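Local coordinates for dehydroascorbate reductase (Chlamydomonas reinhardtii, PDB 5XFT), which probably catalyses the glutathione-dependent reduction of dehydroascorbate to ascorbate, as a member of the DHAR family of the glutathione S-transferase superfamily, at residues I7-D12 and N16-C21; E41-D46 and G58-I63; P105-I110 and V166-H171; W175-P178 and A183-K186; I110-A115 and A209-H214. All coordinates share one frame; numbering follows the deposited sequence.

Interaction 1: residues I7-D12 and N16-C21; sequences IYVKGD and NKLLDC
Gly11 and Asp12 pair with Leu18 and Lys17 in a short antiparallel beta hairpin, whose first strand, 5-12, also pairs with strands 38-43 and 62-64 of the thioredoxin-like sheet. The chain turns a corner at Lys10. Three backbone bonds close the hairpin. Asp12 N gives to Lys17 O at 2.7 Å, and this donor lies in the carbonyl plane. Lys17 N returns a longer bond to Asp12 O of 3.2 Å. Asn16 and Lys17 both face Asp12, which makes a G1 beta bulge. Leu19 N gives to Lys10 O at 2.9 Å, so the pairing extends up to the corner. A water lies 3.0 Å from Lys10 O and can be a second donor to it; its contact with Leu19 O is weak, and it has more acceptors in reach than protons to give.

The side chain of Lys10 leaves with CG anti to its backbone N (chi1 168°) and runs across Leu19, where Lys10 CG meets Leu19 CB. Lys10 CE comes to 3.1 Å from Asp20 OD1, nearer than the amine, and Lys10 NZ makes only a long salt bridge with that oxygen, 3.8 Å. Lys10 also packs on Phe45. Asp12 OD1 accepts weakly from Ala14 N within the turn. The Asp20 carbonyl has a weak bond from His164 NE2 of helix 153-173. Cys21 is the N-cap of helix 22-33 and its side chain caps a backbone N there. With Cys24 it forms a CxxC pattern, consistent with the active-site cysteine position of DHAR enzymes. Toward that helix, Val9 CG2 touches Leu18 CD1 at 3.8 Å.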
# COMPACT_ATOMS: atom_id res chain seq x y z
N ILE A 7 9.43 -5.97 -11.06
CA ILE A 7 9.12 -5.25 -9.84
C ILE A 7 9.75 -6.03 -8.69
O ILE A 7 9.26 -7.09 -8.31
CB ILE A 7 7.62 -5.05 -9.64
CG1 ILE A 7 7.00 -4.47 -10.91
CG2 ILE A 7 7.36 -4.09 -8.48
CD1 ILE A 7 5.50 -4.20 -10.77
N TYR A 8 10.85 -5.51 -8.16
CA TYR A 8 11.50 -6.07 -6.98
C TYR A 8 10.74 -5.59 -5.75
O TYR A 8 10.65 -4.38 -5.49
CB TYR A 8 12.96 -5.65 -6.91
CG TYR A 8 13.74 -6.01 -8.14
CD1 TYR A 8 14.48 -7.18 -8.19
CD2 TYR A 8 13.73 -5.19 -9.26
CE1 TYR A 8 15.19 -7.52 -9.32
CE2 TYR A 8 14.44 -5.52 -10.39
CZ TYR A 8 15.16 -6.69 -10.42
OH TYR A 8 15.88 -7.02 -11.55
N VAL A 9 10.19 -6.56 -5.01
CA VAL A 9 9.35 -6.32 -3.85
C VAL A 9 9.86 -7.18 -2.70
O VAL A 9 10.73 -8.03 -2.87
CB VAL A 9 7.87 -6.63 -4.13
CG1 VAL A 9 7.32 -5.71 -5.20
CG2 VAL A 9 7.70 -8.09 -4.53
N LYS A 10 9.30 -6.94 -1.51
CA LYS A 10 9.66 -7.74 -0.35
C LYS A 10 8.96 -9.10 -0.44
O LYS A 10 7.73 -9.16 -0.59
CB LYS A 10 9.28 -7.02 0.94
CG LYS A 10 9.36 -7.91 2.17
CD LYS A 10 8.59 -7.33 3.35
CE LYS A 10 8.81 -8.16 4.61
NZ LYS A 10 9.53 -7.45 5.69
N GLY A 11 9.73 -10.17 -0.36
CA GLY A 11 9.13 -11.48 -0.51
C GLY A 11 10.00 -12.58 0.05
O GLY A 11 10.98 -12.33 0.75
N ASP A 12 9.59 -13.81 -0.24
CA ASP A 12 10.37 -15.00 0.11
C ASP A 12 10.74 -15.72 -1.18
O ASP A 12 9.93 -16.51 -1.70
CB ASP A 12 9.57 -15.93 1.02
CG ASP A 12 10.41 -17.05 1.58
OD1 ASP A 12 11.39 -17.47 0.93
OD2 ASP A 12 10.09 -17.53 2.69
N ASN A 16 8.51 -18.40 -3.45
CA ASN A 16 7.78 -17.61 -4.45
C ASN A 16 6.59 -16.90 -3.81
O ASN A 16 5.49 -16.85 -4.37
CB ASN A 16 7.35 -18.49 -5.63
CG ASN A 16 7.26 -17.72 -6.93
OD1 ASN A 16 6.17 -17.52 -7.48
ND2 ASN A 16 8.41 -17.27 -7.43
N LYS A 17 6.82 -16.34 -2.62
CA LYS A 17 5.75 -15.80 -1.79
C LYS A 17 5.93 -14.31 -1.58
O LYS A 17 6.98 -13.86 -1.09
CB LYS A 17 5.71 -16.52 -0.44
CG LYS A 17 4.56 -16.11 0.44
CD LYS A 17 4.71 -16.66 1.84
CE LYS A 17 3.54 -16.24 2.72
NZ LYS A 17 3.72 -16.69 4.13
N LEU A 18 4.91 -13.53 -1.95
CA LEU A 18 4.90 -12.09 -1.73
C LEU A 18 4.69 -11.78 -0.26
O LEU A 18 3.89 -12.43 0.42
CB LEU A 18 3.79 -11.44 -2.57
CG LEU A 18 3.44 -9.97 -2.31
CD1 LEU A 18 4.65 -9.05 -2.57
CD2 LEU A 18 2.25 -9.52 -3.15
N LEU A 19 5.42 -10.78 0.24
CA LEU A 19 5.24 -10.35 1.62
C LEU A 19 4.54 -8.99 1.67
O LEU A 19 3.87 -8.58 0.70
CB LEU A 19 6.58 -10.39 2.35
CG LEU A 19 7.06 -11.83 2.63
CD1 LEU A 19 8.30 -11.86 3.52
CD2 LEU A 19 5.94 -12.71 3.20
N ASP A 20 4.71 -8.27 2.78
CA ASP A 20 3.70 -7.33 3.26
C ASP A 20 4.02 -5.85 3.05
O ASP A 20 3.26 -5.00 3.54
CB ASP A 20 3.47 -7.57 4.75
CG ASP A 20 4.72 -7.33 5.57
OD1 ASP A 20 5.77 -7.93 5.23
OD2 ASP A 20 4.68 -6.53 6.52
N CYS A 21 5.09 -5.50 2.34
CA CYS A 21 5.48 -4.09 2.25
C CYS A 21 4.37 -3.25 1.62
O CYS A 21 3.96 -3.53 0.48
CB CYS A 21 6.76 -3.92 1.45
SG CYS A 21 7.22 -2.18 1.23
O HOH W 1 6.15 -6.67 -0.77

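Interaction 2: residues E41-D46 and G58-I63; sequences EYIDFD and GKVPVI
Val60 sets one methyl against Ile43 and the other against Phe45, and these two apolar meetings make up the contact. The first is aliphatic. Val60 CG1 lies 3.8 Å from Ile43 CG1, and the two side chains lie alongside, pointing opposite ways. The second is aliphatic on aromatic. Val60 CG2 comes to the rim of the Phe45 ring, near its plane, 3.7 Å from Phe45 CZ. The same methyl also nears Phe45 CE1. Val60 has chi1 -66°, which puts CG2 between its backbone N and carbonyl carbon and turns the two methyls to different neighbours.

No hydrogen bond crosses between the two segments, and the nearest CA atoms, those of Ile43 and Val60, are 8.0 Å apart. The polar bonding is local. Asp46 N gives to Asp44 OD2 at 2.9 Å in an Asx turn, meeting the carboxylate from above its plane. This turn carries Phe45. A cation-pi contact with Lys48 also involves the Phe45 ring.

The peptide bond before Pro61 is cis. A cis proline just before this strand is a hallmark of thioredoxin-like folds, where it lies beside the active site. In keeping with that, Val60 and Pro61 both touch Cys24 of helix 22-33. Ile43 packs on Leu52 of helix 50-56. Strands 38-43 and 62-64 are not neighbours in the sheet: strand 5-12 runs between them, parallel to the first and antiparallel to the second.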
# COMPACT_ATOMS: atom_id res chain seq x y z
N GLU A 41 9.98 -9.99 -8.66
CA GLU A 41 11.20 -10.58 -8.13
C GLU A 41 11.22 -10.29 -6.64
O GLU A 41 11.07 -9.14 -6.22
CB GLU A 41 12.43 -10.00 -8.83
CG GLU A 41 13.59 -10.95 -8.93
CD GLU A 41 13.37 -12.01 -9.99
OE1 GLU A 41 13.35 -13.19 -9.61
OE2 GLU A 41 13.20 -11.65 -11.17
N TYR A 42 11.37 -11.34 -5.83
CA TYR A 42 11.26 -11.21 -4.38
C TYR A 42 12.63 -10.96 -3.77
O TYR A 42 13.59 -11.69 -4.05
CB TYR A 42 10.65 -12.47 -3.78
CG TYR A 42 9.29 -12.75 -4.33
CD1 TYR A 42 8.25 -11.87 -4.11
CD2 TYR A 42 9.04 -13.89 -5.09
CE1 TYR A 42 7.00 -12.12 -4.61
CE2 TYR A 42 7.79 -14.14 -5.61
CZ TYR A 42 6.77 -13.24 -5.36
OH TYR A 42 5.51 -13.47 -5.87
N ILE A 43 12.71 -9.93 -2.93
CA ILE A 43 13.91 -9.64 -2.16
C ILE A 43 13.69 -10.18 -0.76
O ILE A 43 12.70 -9.84 -0.10
CB ILE A 43 14.22 -8.14 -2.14
CG1 ILE A 43 14.35 -7.57 -3.56
CG2 ILE A 43 15.47 -7.88 -1.30
CD1 ILE A 43 15.59 -7.99 -4.29
N ASP A 44 14.60 -11.03 -0.31
CA ASP A 44 14.62 -11.50 1.07
C ASP A 44 15.37 -10.47 1.91
O ASP A 44 16.56 -10.25 1.71
CB ASP A 44 15.28 -12.88 1.13
CG ASP A 44 15.62 -13.32 2.54
OD1 ASP A 44 16.50 -14.20 2.67
OD2 ASP A 44 15.04 -12.80 3.52
N PHE A 45 14.65 -9.83 2.84
CA PHE A 45 15.25 -8.76 3.64
C PHE A 45 16.40 -9.25 4.51
O PHE A 45 17.19 -8.42 4.98
CB PHE A 45 14.19 -8.09 4.52
CG PHE A 45 13.38 -7.05 3.81
CD1 PHE A 45 13.61 -6.76 2.47
CD2 PHE A 45 12.38 -6.35 4.48
CE1 PHE A 45 12.86 -5.80 1.82
CE2 PHE A 45 11.63 -5.38 3.84
CZ PHE A 45 11.86 -5.11 2.50
N ASP A 46 16.50 -10.55 4.74
CA ASP A 46 17.63 -11.11 5.47
C ASP A 46 18.80 -11.46 4.56
O ASP A 46 19.78 -12.04 5.03
CB ASP A 46 17.19 -12.36 6.25
CG ASP A 46 16.17 -12.05 7.33
OD1 ASP A 46 14.98 -12.39 7.16
OD2 ASP A 46 16.56 -11.46 8.37
N GLY A 58 19.07 -0.06 -0.50
CA GLY A 58 18.62 -1.30 0.11
C GLY A 58 17.12 -1.47 0.15
O GLY A 58 16.63 -2.43 0.74
N LYS A 59 16.38 -0.58 -0.49
CA LYS A 59 14.94 -0.51 -0.32
C LYS A 59 14.22 -1.07 -1.54
O LYS A 59 14.77 -1.17 -2.65
CB LYS A 59 14.48 0.93 -0.07
CG LYS A 59 15.09 1.54 1.18
CD LYS A 59 14.85 0.66 2.39
CE LYS A 59 15.20 1.40 3.65
NZ LYS A 59 16.61 1.87 3.65
N VAL A 60 12.97 -1.43 -1.30
CA VAL A 60 12.04 -1.85 -2.32
C VAL A 60 10.83 -0.96 -2.08
O VAL A 60 10.65 -0.46 -0.97
CB VAL A 60 11.72 -3.35 -2.21
CG1 VAL A 60 12.97 -4.19 -2.52
CG2 VAL A 60 11.21 -3.68 -0.83
N PRO A 61 9.97 -0.75 -3.09
CA PRO A 61 10.00 -1.31 -4.44
C PRO A 61 11.08 -0.73 -5.33
O PRO A 61 11.49 0.43 -5.18
CB PRO A 61 8.64 -0.91 -5.02
CG PRO A 61 8.24 0.27 -4.23
CD PRO A 61 8.74 0.04 -2.85
N VAL A 62 11.53 -1.54 -6.28
CA VAL A 62 12.33 -1.06 -7.40
C VAL A 62 11.72 -1.65 -8.65
O VAL A 62 11.21 -2.78 -8.62
CB VAL A 62 13.82 -1.46 -7.25
CG1 VAL A 62 14.65 -0.92 -8.40
CG2 VAL A 62 14.40 -0.95 -5.93
N ILE A 63 11.70 -0.89 -9.75
CA ILE A 63 11.27 -1.46 -11.02
C ILE A 63 12.42 -1.40 -12.01
O ILE A 63 13.41 -0.69 -11.82
CB ILE A 63 10.02 -0.78 -11.62
CG1 ILE A 63 10.36 0.61 -12.17
CG2 ILE A 63 8.85 -0.75 -10.64
CD1 ILE A 63 9.53 0.96 -13.38

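Interaction 3: residues P105-I110 and V166-H171; sequences PNFRAI and VVALKH
Phe107 points the edge of its ring at Leu169 and Ala168. The side chains of Phe107 and Leu169 run alongside each other, pointing opposite ways. Phe107 CD1 comes within 3.5 Å of Leu169 CG, and Leu169 CD2 lies near the ring plane. Farther along the same rim, Phe107 CZ meets Ala168 CB at 3.7 Å. Chi1 of Phe107 is 147°, off the usual staggered positions, and from there the ring reaches across to the second helix.

Leu169 carries its CG anti to the carbonyl carbon (chi1 -76°), and one branch, CD2, serves two neighbours: it touches Phe107 CD1 and meets Ile110 CG2 at 3.7 Å. Ile110 stands crosswise to Leu169, one turn of helix on from Phe107. Leu169 thus reaches between two residues of the facing helix.

The two helices run nearly parallel, with 21° between the directions of these short segments. Their axes approach to 10.8 Å. Helices 103-112 and 153-173 belong to the all-helical part of the glutathione S-transferase fold, and the contact lies between them. The Phe107 ring also stacks edge-to-face with Trp211 of helix 204-212. Leu169 also touches Trp175 in the loop that follows its own helix.

All four touching residues are buried, and no hydrogen bond or charge crosses between the segments. The contact is made of carbon alone, so it rests on shape and on the exclusion of water.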
# COMPACT_ATOMS: atom_id res chain seq x y z
N PRO A 105 1.84 6.97 9.64
CA PRO A 105 2.70 7.38 10.77
C PRO A 105 2.02 7.28 12.13
O PRO A 105 2.67 6.87 13.10
CB PRO A 105 3.07 8.82 10.42
CG PRO A 105 2.98 8.88 8.94
CD PRO A 105 1.82 7.99 8.58
N ASN A 106 0.75 7.68 12.24
CA ASN A 106 0.06 7.60 13.52
C ASN A 106 -0.13 6.15 13.93
O ASN A 106 0.08 5.79 15.09
CB ASN A 106 -1.31 8.30 13.43
CG ASN A 106 -1.19 9.80 13.24
OD1 ASN A 106 -0.23 10.42 13.68
ND2 ASN A 106 -2.18 10.38 12.57
N PHE A 107 -0.55 5.31 12.98
CA PHE A 107 -0.75 3.89 13.25
C PHE A 107 0.55 3.22 13.67
O PHE A 107 0.57 2.37 14.57
CB PHE A 107 -1.36 3.24 12.00
CG PHE A 107 -0.93 1.84 11.78
CD1 PHE A 107 -1.29 0.84 12.66
CD2 PHE A 107 -0.19 1.51 10.65
CE1 PHE A 107 -0.91 -0.45 12.45
CE2 PHE A 107 0.20 0.22 10.43
CZ PHE A 107 -0.16 -0.77 11.32
N ARG A 108 1.66 3.62 13.06
CA ARG A 108 2.95 3.09 13.47
C ARG A 108 3.34 3.60 14.85
O ARG A 108 3.79 2.82 15.69
CB ARG A 108 4.02 3.46 12.44
CG ARG A 108 5.42 3.07 12.87
CD ARG A 108 6.45 3.52 11.87
NE ARG A 108 6.44 4.97 11.72
CZ ARG A 108 7.11 5.63 10.79
NH1 ARG A 108 7.85 4.96 9.91
NH2 ARG A 108 7.04 6.95 10.73
N ALA A 109 3.16 4.90 15.11
CA ALA A 109 3.49 5.44 16.42
C ALA A 109 2.66 4.77 17.51
O ALA A 109 3.09 4.69 18.67
CB ALA A 109 3.28 6.95 16.45
N ILE A 110 1.47 4.29 17.15
CA ILE A 110 0.67 3.52 18.09
C ILE A 110 1.30 2.15 18.32
O ILE A 110 1.42 1.70 19.46
CB ILE A 110 -0.78 3.39 17.57
CG1 ILE A 110 -1.48 4.75 17.62
CG2 ILE A 110 -1.55 2.32 18.34
CD1 ILE A 110 -2.78 4.77 16.88
N VAL A 166 -5.79 -1.82 10.13
CA VAL A 166 -6.85 -2.61 10.76
C VAL A 166 -6.31 -3.97 11.21
O VAL A 166 -6.56 -4.40 12.34
CB VAL A 166 -8.08 -2.74 9.84
CG1 VAL A 166 -8.62 -1.36 9.48
CG2 VAL A 166 -7.77 -3.52 8.57
N VAL A 167 -5.52 -4.64 10.36
CA VAL A 167 -5.04 -5.97 10.70
C VAL A 167 -4.11 -5.92 11.91
O VAL A 167 -4.33 -6.58 12.93
CB VAL A 167 -4.35 -6.63 9.50
CG1 VAL A 167 -3.63 -7.90 9.92
CG2 VAL A 167 -5.37 -6.93 8.41
N ALA A 168 -3.06 -5.11 11.81
CA ALA A 168 -2.04 -5.07 12.85
C ALA A 168 -2.61 -4.53 14.15
O ALA A 168 -2.30 -5.05 15.23
CB ALA A 168 -0.85 -4.23 12.40
N LEU A 169 -3.43 -3.48 14.08
CA LEU A 169 -3.98 -2.92 15.31
C LEU A 169 -4.93 -3.90 15.99
O LEU A 169 -4.90 -4.05 17.22
CB LEU A 169 -4.69 -1.60 15.03
CG LEU A 169 -3.81 -0.37 14.79
CD1 LEU A 169 -4.70 0.85 14.60
CD2 LEU A 169 -2.84 -0.15 15.92
N LYS A 170 -5.75 -4.60 15.21
CA LYS A 170 -6.62 -5.62 15.80
C LYS A 170 -5.81 -6.73 16.45
O LYS A 170 -6.19 -7.25 17.50
CB LYS A 170 -7.56 -6.18 14.74
CG LYS A 170 -8.34 -7.42 15.18
CD LYS A 170 -9.25 -7.13 16.36
CE LYS A 170 -10.17 -8.31 16.64
NZ LYS A 170 -9.42 -9.57 16.92
N HIS A 171 -4.67 -7.09 15.85
CA HIS A 171 -3.92 -8.22 16.39
C HIS A 171 -3.11 -7.85 17.63
O HIS A 171 -3.09 -8.59 18.61
CB HIS A 171 -3.00 -8.80 15.32
CG HIS A 171 -2.12 -9.90 15.81
ND1 HIS A 171 -0.86 -9.67 16.32
CD2 HIS A 171 -2.32 -11.23 15.89
CE1 HIS A 171 -0.32 -10.81 16.69
NE2 HIS A 171 -1.18 -11.78 16.44

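Interaction 4: residues W175-P178 and A183-K186; sequences WELP and ALHK
Leu177 and Pro178 lie in an extended loop that passes beside the first turns of helix 182-193, with the CA atoms of Leu177 and His185 8.0 Å apart. The loop links helix 153-173 to helix 182-193 in the all-helical C-terminal domain of the glutathione S-transferase fold.

Leu177 and His185 approach from opposite directions. The leucine has chi1 -169°, with CG anti to the backbone N, and this lays its end over one face of the imidazole. Leu177 CD2 stands 3.8 Å from the centroid of the His185 ring, in a CH-pi contact displaced toward the rim. The same methyl meets Leu184 CB at 4.0 Å. Leu177 and Leu184 lie nearly perpendicular, and both touch Leu129 of helix 118-138.

The edge of the imidazole is used for polar bonding. His185 has CG anti to the carbonyl carbon (chi1 -69°), which turns the ring toward the loop. Its NE2 is the donor, and a loop carbonyl is thereby tied to the helix. His185 NE2 gives a hydrogen bond of 2.6 Å to Pro178 O. The oxygen sits almost in the imidazole plane, while the donor stands well above the carbonyl plane.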
# COMPACT_ATOMS: atom_id res chain seq x y z
N TRP A 175 -7.53 -3.16 19.09
CA TRP A 175 -8.19 -2.01 18.47
C TRP A 175 -9.05 -2.47 17.30
O TRP A 175 -8.76 -3.48 16.64
CB TRP A 175 -7.14 -1.00 18.00
CG TRP A 175 -7.70 0.25 17.39
CD1 TRP A 175 -7.95 1.43 18.04
CD2 TRP A 175 -8.06 0.46 16.02
NE1 TRP A 175 -8.45 2.36 17.15
CE2 TRP A 175 -8.53 1.79 15.91
CE3 TRP A 175 -8.03 -0.34 14.87
CZ2 TRP A 175 -8.96 2.33 14.70
CZ3 TRP A 175 -8.47 0.19 13.68
CH2 TRP A 175 -8.93 1.51 13.60
N GLU A 176 -10.12 -1.73 17.04
CA GLU A 176 -11.02 -2.10 15.97
C GLU A 176 -11.48 -0.85 15.23
O GLU A 176 -11.53 0.25 15.79
CB GLU A 176 -12.23 -2.88 16.50
CG GLU A 176 -12.47 -4.17 15.75
CD GLU A 176 -13.15 -5.21 16.61
OE1 GLU A 176 -14.33 -5.00 16.98
OE2 GLU A 176 -12.52 -6.24 16.91
N LEU A 177 -11.79 -1.04 13.96
CA LEU A 177 -12.34 0.03 13.14
C LEU A 177 -13.79 0.28 13.55
O LEU A 177 -14.63 -0.61 13.38
CB LEU A 177 -12.26 -0.36 11.67
CG LEU A 177 -12.55 0.72 10.63
CD1 LEU A 177 -11.49 1.80 10.67
CD2 LEU A 177 -12.63 0.10 9.24
N PRO A 178 -14.11 1.44 14.12
CA PRO A 178 -15.49 1.68 14.58
C PRO A 178 -16.52 1.42 13.49
O PRO A 178 -16.29 1.69 12.31
CB PRO A 178 -15.47 3.16 14.99
CG PRO A 178 -14.05 3.42 15.36
CD PRO A 178 -13.20 2.55 14.47
N ALA A 183 -18.38 4.13 5.61
CA ALA A 183 -17.74 4.19 4.30
C ALA A 183 -16.39 3.50 4.30
O ALA A 183 -15.95 2.99 3.26
CB ALA A 183 -17.60 5.65 3.86
N LEU A 184 -15.71 3.46 5.45
CA LEU A 184 -14.46 2.72 5.53
C LEU A 184 -14.70 1.21 5.48
O LEU A 184 -13.92 0.47 4.87
CB LEU A 184 -13.69 3.10 6.79
CG LEU A 184 -13.09 4.51 6.75
CD1 LEU A 184 -12.10 4.70 7.89
CD2 LEU A 184 -12.43 4.76 5.41
N HIS A 185 -15.77 0.74 6.11
CA HIS A 185 -16.04 -0.69 6.11
C HIS A 185 -16.45 -1.16 4.72
O HIS A 185 -15.95 -2.18 4.23
CB HIS A 185 -17.12 -1.04 7.15
CG HIS A 185 -16.66 -0.88 8.56
ND1 HIS A 185 -15.97 -1.86 9.24
CD2 HIS A 185 -16.80 0.16 9.43
CE1 HIS A 185 -15.70 -1.43 10.46
NE2 HIS A 185 -16.19 -0.22 10.60
N LYS A 186 -17.35 -0.42 4.06
CA LYS A 186 -17.68 -0.80 2.69
C LYS A 186 -16.52 -0.57 1.74
O LYS A 186 -16.42 -1.25 0.72
CB LYS A 186 -18.94 -0.08 2.19
CG LYS A 186 -19.16 1.30 2.75
CD LYS A 186 -20.53 1.85 2.39
CE LYS A 186 -21.67 1.09 3.06
NZ LYS A 186 -23.01 1.51 2.56

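Interaction 5: residues I110-A115 and A209-H214; sequences ILIGPA and AGWERH
Leu111 lays a methyl on one face of the Trp211 indole, and this is the tight part of the contact. Leu111 CD1 lies over the ring fusion, 3.8 Å from Trp211 CD2. It makes a CH-pi contact with the six-membered ring, 24° off the normal. The leucine comes across the indole. Both residues are buried. Leu111 also packs on Ala168 and Leu169 of helix 153-173.

The indole has a polar partner too. Trp211 NE1 is hydrogen-bonded to His164 ND1, and the Trp211 side chain also touches Phe172. Helices 103-112 and 204-212 are thus joined near their C-terminal ends, within the helical part of the glutathione S-transferase fold. Helix 204-212 is the last helix of the chain.

Toward solvent the contact becomes looser. Ile112 is exposed, and its CD1 reaches only the edge of the indole, 4.2 Å from Trp211 CZ3. Chi1 of 64° sends its CG1 branch between the backbone N and carbonyl carbon, and CG2 anti to the carbonyl carbon, where it faces His214. Ile112 CG2 lies 4.0 Å from His214 O. The imidazole of His214 leads away from Ile112.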
# COMPACT_ATOMS: atom_id res chain seq x y z
N ILE A 110 1.47 4.29 17.15
CA ILE A 110 0.67 3.52 18.09
C ILE A 110 1.30 2.15 18.32
O ILE A 110 1.42 1.70 19.46
CB ILE A 110 -0.78 3.39 17.57
CG1 ILE A 110 -1.48 4.75 17.62
CG2 ILE A 110 -1.55 2.32 18.34
CD1 ILE A 110 -2.78 4.77 16.88
N LEU A 111 1.72 1.48 17.24
CA LEU A 111 2.24 0.13 17.41
C LEU A 111 3.57 0.11 18.16
O LEU A 111 3.78 -0.73 19.04
CB LEU A 111 2.38 -0.58 16.07
CG LEU A 111 1.13 -1.26 15.50
CD1 LEU A 111 1.50 -2.14 14.31
CD2 LEU A 111 0.40 -2.06 16.57
N ILE A 112 4.49 1.02 17.82
CA ILE A 112 5.87 0.88 18.26
C ILE A 112 6.42 2.16 18.88
O ILE A 112 7.63 2.37 18.92
CB ILE A 112 6.77 0.43 17.09
CG1 ILE A 112 6.81 1.48 15.99
CG2 ILE A 112 6.27 -0.88 16.50
CD1 ILE A 112 7.63 1.06 14.79
N GLY A 113 5.53 3.01 19.39
CA GLY A 113 5.95 4.27 19.96
C GLY A 113 5.98 4.27 21.47
O GLY A 113 5.62 3.29 22.13
N PRO A 114 6.44 5.38 22.06
CA PRO A 114 6.41 5.52 23.52
C PRO A 114 4.98 5.60 24.03
O PRO A 114 4.08 6.14 23.38
CB PRO A 114 7.15 6.84 23.77
CG PRO A 114 7.98 7.05 22.54
CD PRO A 114 7.19 6.47 21.41
N ALA A 115 4.77 5.05 25.23
CA ALA A 115 3.42 4.95 25.77
C ALA A 115 2.83 6.32 26.07
O ALA A 115 1.60 6.50 25.98
CB ALA A 115 3.43 4.08 27.03
N ALA A 209 3.54 -10.91 10.86
CA ALA A 209 4.95 -11.28 10.91
C ALA A 209 5.84 -10.09 10.57
O ALA A 209 6.90 -9.92 11.18
CB ALA A 209 5.22 -12.44 9.95
N GLY A 210 5.43 -9.28 9.59
CA GLY A 210 6.20 -8.09 9.28
C GLY A 210 6.36 -7.18 10.49
O GLY A 210 7.45 -6.68 10.76
N TRP A 211 5.27 -6.98 11.24
CA TRP A 211 5.33 -6.04 12.35
C TRP A 211 5.93 -6.66 13.62
O TRP A 211 6.55 -5.94 14.41
CB TRP A 211 3.93 -5.50 12.62
CG TRP A 211 3.56 -4.45 11.64
CD1 TRP A 211 2.74 -4.58 10.55
CD2 TRP A 211 4.02 -3.10 11.63
NE1 TRP A 211 2.65 -3.38 9.87
CE2 TRP A 211 3.43 -2.46 10.51
CE3 TRP A 211 4.87 -2.36 12.46
CZ2 TRP A 211 3.67 -1.12 10.21
CZ3 TRP A 211 5.10 -1.03 12.17
CH2 TRP A 211 4.50 -0.42 11.05
N GLU A 212 5.76 -7.97 13.82
CA GLU A 212 6.43 -8.66 14.92
C GLU A 212 7.94 -8.46 14.87
O GLU A 212 8.59 -8.43 15.91
CB GLU A 212 6.11 -10.16 14.87
CG GLU A 212 4.92 -10.56 15.73
CD GLU A 212 4.40 -11.94 15.41
OE1 GLU A 212 3.53 -12.44 16.16
OE2 GLU A 212 4.85 -12.54 14.40
N ARG A 213 8.50 -8.31 13.66
CA ARG A 213 9.90 -7.95 13.48
C ARG A 213 10.28 -6.68 14.23
O ARG A 213 11.48 -6.39 14.35
CB ARG A 213 10.20 -7.81 11.98
CG ARG A 213 11.66 -7.93 11.55
CD ARG A 213 11.79 -7.76 10.02
NE ARG A 213 13.17 -7.55 9.61
CZ ARG A 213 13.57 -6.57 8.80
NH1 ARG A 213 12.68 -5.72 8.30
NH2 ARG A 213 14.84 -6.43 8.47
N HIS A 214 9.31 -5.91 14.74
CA HIS A 214 9.60 -4.70 15.50
C HIS A 214 8.80 -4.57 16.79
O HIS A 214 9.00 -3.60 17.53
CB HIS A 214 9.36 -3.45 14.64
CG HIS A 214 10.08 -3.50 13.33
ND1 HIS A 214 11.45 -3.51 13.23
CD2 HIS A 214 9.61 -3.58 12.06
CE1 HIS A 214 11.80 -3.57 11.96
NE2 HIS A 214 10.71 -3.62 11.23

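Overall arrangement
Interactions 1 and 2 belong to the thioredoxin-like sheet and touch directly: Val9 O and Ile43 N probably share a hydrogen bond. Interaction 1 is mostly polar and backbone-made, interaction 2 apolar. Interactions 3 and 5 share Ile110 and helix 103-112, with centres 8 Å apart. The first is fully buried; the second runs from core to surface. Interaction 4 follows interaction 3 along the chain and packs against it through Trp175 and Leu169, adding a histidine bond at a partly buried loop. Segment 209-214 of interaction 5 also reaches the thioredoxin-like part: Gly210 touches Asp20 of interaction 1, and Arg213 touches Phe45 of interaction 2.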